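Local atomic coordinates of StAR-related lipid transfer protein 13 (Homo sapiens, PDB entry 2PSO), a protein that activates the GTPase activity of RhoA, acts as a tumour suppressor in hepatocellular carcinoma cells, and carries the lipid-binding START domain that forms this chain. Residues R96-H99 / L100-D104; C55-T58 / D59-L63. All coordinates share one frame; numbering follows the deposited sequence.

Interaction 1. Residues R96-H99 / L100-D104; sequences RERH and LWDED
The carbonyl oxygens of Glu97 and Arg98 accept from the amides three residues on, Leu100 N to Glu97 O at 3.0 Å and Trp101 N to Arg98 O at 3.1 Å, so the chain winds through a short 3-10 turn. Across this turn the Arg98 side chain runs over one face of the Trp101 indole. Its first torsion sets CG anti to the backbone N (chi1 171°), and the chain stays extended as far as NE, which carries the aliphatic part over the six-membered ring. Arg98 CG lies 3.5 Å from that ring's centroid, close to the normal, in a CH-pi contact. The guanidinium continues past the rim nearly parallel to the indole, the two planes 18° apart, with Arg98 NE 3.3 Å from Trp101 CH2. The turn opens the loop that leads from helix 87-96 to strand 109-115 in the START domain, and Trp101 is buried between that helix and helix 209-223, its NE1 hydrogen-bonded to Arg93 O. Beyond the ring the guanidinium reaches a salt bridge with Asp102, whose OD2 is 3.0 Å from Arg98 NH2. Arg98 NE also approaches the same oxygen; both N-H bonds are bent and weak, and the guanidinium and carboxylate planes are 39° apart. Asp102 OD1 instead accepts Asp104 N at 2.9 Å, an Asx turn that ties the carboxylate to the backbone two residues on, which would restrain its rotation. On the exposed flank, Leu100 CD2 rests 3.9 Å from Glu97 CD, while Glu97 OE1 forms a salt bridge with Arg93.

Interaction 2. Residues C55-T58 / D59-L63; sequences CSST and DNTDL
Thr61 places OG1 between its backbone N and carbonyl carbon (chi1 37°), and Ser57 turns its own hydroxyl to chi1 -145°, bringing the two oxygens together across the inside of the loop. Ser57 OG donates to Thr61 OG1 at 3.0 Å, and Thr61 OG1 in turn donates to the carbonyl oxygen Thr58 O, approaching roughly end-on with a C=O...donor angle of 154°. The Thr61 hydroxyl is thus gripped by two bonds, one accepted and one donated, and this relay spans the loop from side chain to backbone. Ser57 OG also lies alongside Leu63 CB at 3.4 Å. Asp59 and Asn60 both take left-handed backbone conformations, which lets the chain reverse between Thr58 and Thr61. The carboxylate of Asp59 leads away from the loop to a salt bridge with Arg222 near the end of helix 209-223, whose Ala215 also touches Ser57 and Thr61. At the base, Cys55 N is hydrogen-bonded to Leu63 O at 3.1 Å. Cys55 CB and Leu63 CB meet there in apolar contact, 4.1 Å apart. Buried Leu63 continues toward Trp77 and Ala79 on strand 76-83. This is the loop of a beta-hairpin, joining strands 53-55 and 62-66 at one end of the START sheet, against which the long C-terminal helix packs.

Both contacts are local turns within the START domain, each partly buried, with centres about 21 Å apart and no touch between them. They share one neighbour: helix 209-223 receives Trp101 and Asp102 of interaction 1 and Ser57, Asp59 and Thr61 of interaction 2. Their chemistry differs with position. Residues 96-104 leave a helix, and CH-pi packing on an indole and a salt bridge with bent bonds accompany the turn beside strand 118-125. Residues 55-63 join two strands, and two hydroxyls in series with a backbone carbonyl cross the reversal. There the exposed Asp59 carries its charge outward to Arg222 of the helix, whereas in interaction 1 the ion pair adjoins the buried indole.

Interaction 1. Residues R96-H99 / L100-D104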
loop_
_atom_site.group_PDB
_atom_site.type_symbol
_atom_site.label_atom_id
_atom_site.label_comp_id
_atom_site.label_asym_id
_atom_site.label_seq_id
_atom_site.Cartn_x
_atom_site.Cartn_y
_atom_site.Cartn_z
ATOM N N ARG A 96 -3.310 -13.615 -5.069
ATOM C CA ARG A 96 -4.243 -14.671 -4.619
ATOM C C ARG A 96 -3.923 -15.314 -3.268
ATOM O O ARG A 96 -4.588 -16.270 -2.872
ATOM C CB ARG A 96 -4.318 -15.758 -5.654
ATOM C CG ARG A 96 -4.755 -15.299 -7.051
ATOM C CD ARG A 96 -6.214 -14.898 -7.048
ATOM N NE ARG A 96 -6.520 -14.292 -8.334
ATOM C CZ ARG A 96 -7.574 -13.517 -8.570
ATOM N NH1 ARG A 96 -7.748 -13.017 -9.786
ATOM N NH2 ARG A 96 -8.441 -13.244 -7.593
ATOM N N GLU A 97 -2.922 -14.809 -2.548
ATOM C CA GLU A 97 -2.416 -15.545 -1.396
ATOM C C GLU A 97 -2.210 -14.686 -0.147
ATOM O O GLU A 97 -1.298 -14.922 0.632
ATOM C CB GLU A 97 -1.100 -16.223 -1.754
ATOM C CG GLU A 97 -1.268 -17.396 -2.679
ATOM C CD GLU A 97 -0.023 -18.236 -2.799
ATOM O OE1 GLU A 97 1.098 -17.677 -2.882
ATOM O OE2 GLU A 97 -0.178 -19.478 -2.798
ATOM N N ARG A 98 -3.064 -13.696 0.048
ATOM C CA ARG A 98 -2.799 -12.677 1.041
ATOM C C ARG A 98 -3.205 -13.188 2.437
ATOM O O ARG A 98 -2.855 -12.614 3.467
ATOM C CB ARG A 98 -3.517 -11.396 0.625
ATOM C CG ARG A 98 -3.502 -10.330 1.642
ATOM C CD ARG A 98 -4.127 -9.076 1.173
ATOM N NE ARG A 98 -3.798 -8.020 2.121
ATOM C CZ ARG A 98 -4.202 -6.761 2.011
ATOM N NH1 ARG A 98 -4.971 -6.389 0.988
ATOM N NH2 ARG A 98 -3.837 -5.881 2.929
ATOM N N HIS A 99 -3.915 -14.309 2.468
ATOM C CA HIS A 99 -4.252 -14.944 3.727
ATOM C C HIS A 99 -2.967 -15.500 4.310
ATOM O O HIS A 99 -2.857 -15.670 5.524
ATOM C CB HIS A 99 -5.299 -16.032 3.532
ATOM C CG HIS A 99 -5.068 -16.875 2.317
ATOM N ND1 HIS A 99 -4.396 -18.082 2.364
ATOM C CD2 HIS A 99 -5.403 -16.681 1.017
ATOM C CE1 HIS A 99 -4.334 -18.595 1.146
ATOM N NE2 HIS A 99 -4.931 -17.762 0.309
ATOM N N LEU A 100 -1.985 -15.739 3.446
ATOM C CA LEU A 100 -0.659 -16.174 3.877
ATOM C C LEU A 100 0.242 -15.068 4.405
ATOM O O LEU A 100 1.382 -15.337 4.762
ATOM C CB LEU A 100 0.083 -16.872 2.737
ATOM C CG LEU A 100 0.179 -18.396 2.593
ATOM C CD1 LEU A 100 -0.983 -19.123 3.225
ATOM C CD2 LEU A 100 0.293 -18.744 1.105
ATOM N N TRP A 101 -0.207 -13.822 4.413
ATOM C CA TRP A 101 0.674 -12.758 4.936
ATOM C C TRP A 101 0.016 -11.598 5.680
ATOM O O TRP A 101 0.683 -10.619 6.024
ATOM C CB TRP A 101 1.607 -12.213 3.871
ATOM C CG TRP A 101 0.995 -11.758 2.556
ATOM C CD1 TRP A 101 0.937 -12.476 1.399
ATOM C CD2 TRP A 101 0.478 -10.461 2.240
ATOM N NE1 TRP A 101 0.408 -11.720 0.393
ATOM C CE2 TRP A 101 0.110 -10.476 0.888
ATOM C CE3 TRP A 101 0.285 -9.290 2.970
ATOM C CZ2 TRP A 101 -0.464 -9.368 0.254
ATOM C CZ3 TRP A 101 -0.295 -8.194 2.338
ATOM C CH2 TRP A 101 -0.661 -8.243 1.000
ATOM N N ASP A 102 -1.288 -11.726 5.911
ATOM C CA ASP A 102 -2.059 -10.711 6.541
ATOM C C ASP A 102 -3.069 -11.438 7.412
ATOM O O ASP A 102 -4.013 -12.052 6.910
ATOM C CB ASP A 102 -2.756 -9.864 5.489
ATOM C CG ASP A 102 -3.427 -8.636 6.072
ATOM O OD1 ASP A 102 -3.599 -8.565 7.312
ATOM O OD2 ASP A 102 -3.800 -7.737 5.280
ATOM N N GLU A 103 -2.859 -11.358 8.729
ATOM C CA GLU A 103 -3.732 -12.005 9.688
ATOM C C GLU A 103 -5.066 -11.259 9.789
ATOM O O GLU A 103 -6.040 -11.777 10.328
ATOM C CB GLU A 103 -3.044 -12.084 11.055
ATOM N N ASP A 104 -5.123 -10.047 9.248
ATOM C CA ASP A 104 -6.334 -9.248 9.353
ATOM C C ASP A 104 -7.255 -9.407 8.164
ATOM O O ASP A 104 -8.429 -9.057 8.250
ATOM C CB ASP A 104 -5.973 -7.784 9.543
ATOM C CG ASP A 104 -5.481 -7.488 10.946
ATOM O OD1 ASP A 104 -5.724 -8.312 11.871
ATOM O OD2 ASP A 104 -4.855 -6.422 11.126
#

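Interaction 2. Residues C55-T58 / D59-L63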
loop_
_atom_site.group_PDB
_atom_site.type_symbol
_atom_site.label_atom_id
_atom_site.label_comp_id
_atom_site.label_asym_id
_atom_site.label_seq_id
_atom_site.Cartn_x
_atom_site.Cartn_y
_atom_site.Cartn_z
ATOM N N CYS A 55 12.262 8.178 4.868
ATOM C CA CYS A 55 12.005 8.040 6.299
ATOM C C CYS A 55 12.824 6.943 6.922
ATOM O O CYS A 55 13.395 6.107 6.232
ATOM C CB CYS A 55 10.551 7.709 6.570
ATOM S SG CYS A 55 9.430 8.811 5.767
ATOM N N SER A 56 12.872 6.968 8.249
ATOM C CA SER A 56 13.461 5.911 9.020
ATOM C C SER A 56 12.434 4.784 9.018
ATOM O O SER A 56 11.223 5.030 9.133
ATOM C CB SER A 56 13.718 6.397 10.439
ATOM O OG SER A 56 14.404 5.400 11.168
ATOM N N SER A 57 12.913 3.551 8.896
ATOM C CA SER A 57 12.026 2.425 8.699
ATOM C C SER A 57 12.626 1.203 9.376
ATOM O O SER A 57 13.834 0.997 9.303
ATOM C CB SER A 57 11.947 2.174 7.209
ATOM O OG SER A 57 10.664 1.740 6.853
ATOM N N THR A 58 11.810 0.375 10.017
ATOM C CA THR A 58 12.371 -0.816 10.661
ATOM C C THR A 58 12.302 -2.050 9.770
ATOM O O THR A 58 11.661 -2.041 8.707
ATOM C CB THR A 58 11.668 -1.185 11.979
ATOM O OG1 THR A 58 10.346 -1.650 11.685
ATOM C CG2 THR A 58 11.593 -0.006 12.911
ATOM N N ASP A 59 12.989 -3.103 10.235
ATOM C CA ASP A 59 12.860 -4.449 9.695
ATOM C C ASP A 59 13.207 -4.423 8.211
ATOM O O ASP A 59 12.471 -4.931 7.364
ATOM C CB ASP A 59 11.444 -4.973 9.984
ATOM C CG ASP A 59 11.237 -6.436 9.600
ATOM O OD1 ASP A 59 12.201 -7.251 9.526
ATOM O OD2 ASP A 59 10.054 -6.759 9.370
ATOM N N ASN A 60 14.329 -3.774 7.916
ATOM C CA ASN A 60 14.930 -3.792 6.589
ATOM C C ASN A 60 14.023 -3.326 5.442
ATOM O O ASN A 60 13.947 -3.977 4.420
ATOM C CB ASN A 60 15.451 -5.194 6.295
ATOM C CG ASN A 60 16.910 -5.201 5.938
ATOM O OD1 ASN A 60 17.352 -4.432 5.090
ATOM N ND2 ASN A 60 17.677 -6.067 6.592
ATOM N N THR A 61 13.333 -2.205 5.614
ATOM C CA THR A 61 12.474 -1.685 4.559
ATOM C C THR A 61 12.911 -0.291 4.162
ATOM O O THR A 61 13.473 0.427 4.971
ATOM C CB THR A 61 11.038 -1.569 5.045
ATOM O OG1 THR A 61 11.067 -1.159 6.409
ATOM C CG2 THR A 61 10.362 -2.902 4.990
ATOM N N ASP A 62 12.639 0.086 2.917
ATOM C CA ASP A 62 12.790 1.458 2.464
ATOM C C ASP A 62 11.444 2.177 2.409
ATOM O O ASP A 62 10.606 1.849 1.576
ATOM C CB ASP A 62 13.441 1.476 1.089
ATOM C CG ASP A 62 14.959 1.299 1.158
ATOM O OD1 ASP A 62 15.490 0.764 2.178
ATOM O OD2 ASP A 62 15.632 1.699 0.183
ATOM N N LEU A 63 11.247 3.164 3.281
ATOM C CA LEU A 63 10.060 4.038 3.257
ATOM C C LEU A 63 10.348 5.463 2.718
ATOM O O LEU A 63 11.483 5.958 2.824
ATOM C CB LEU A 63 9.538 4.163 4.674
ATOM C CG LEU A 63 8.132 4.696 4.858
ATOM C CD1 LEU A 63 7.245 4.005 3.865
ATOM C CD2 LEU A 63 7.726 4.403 6.296
#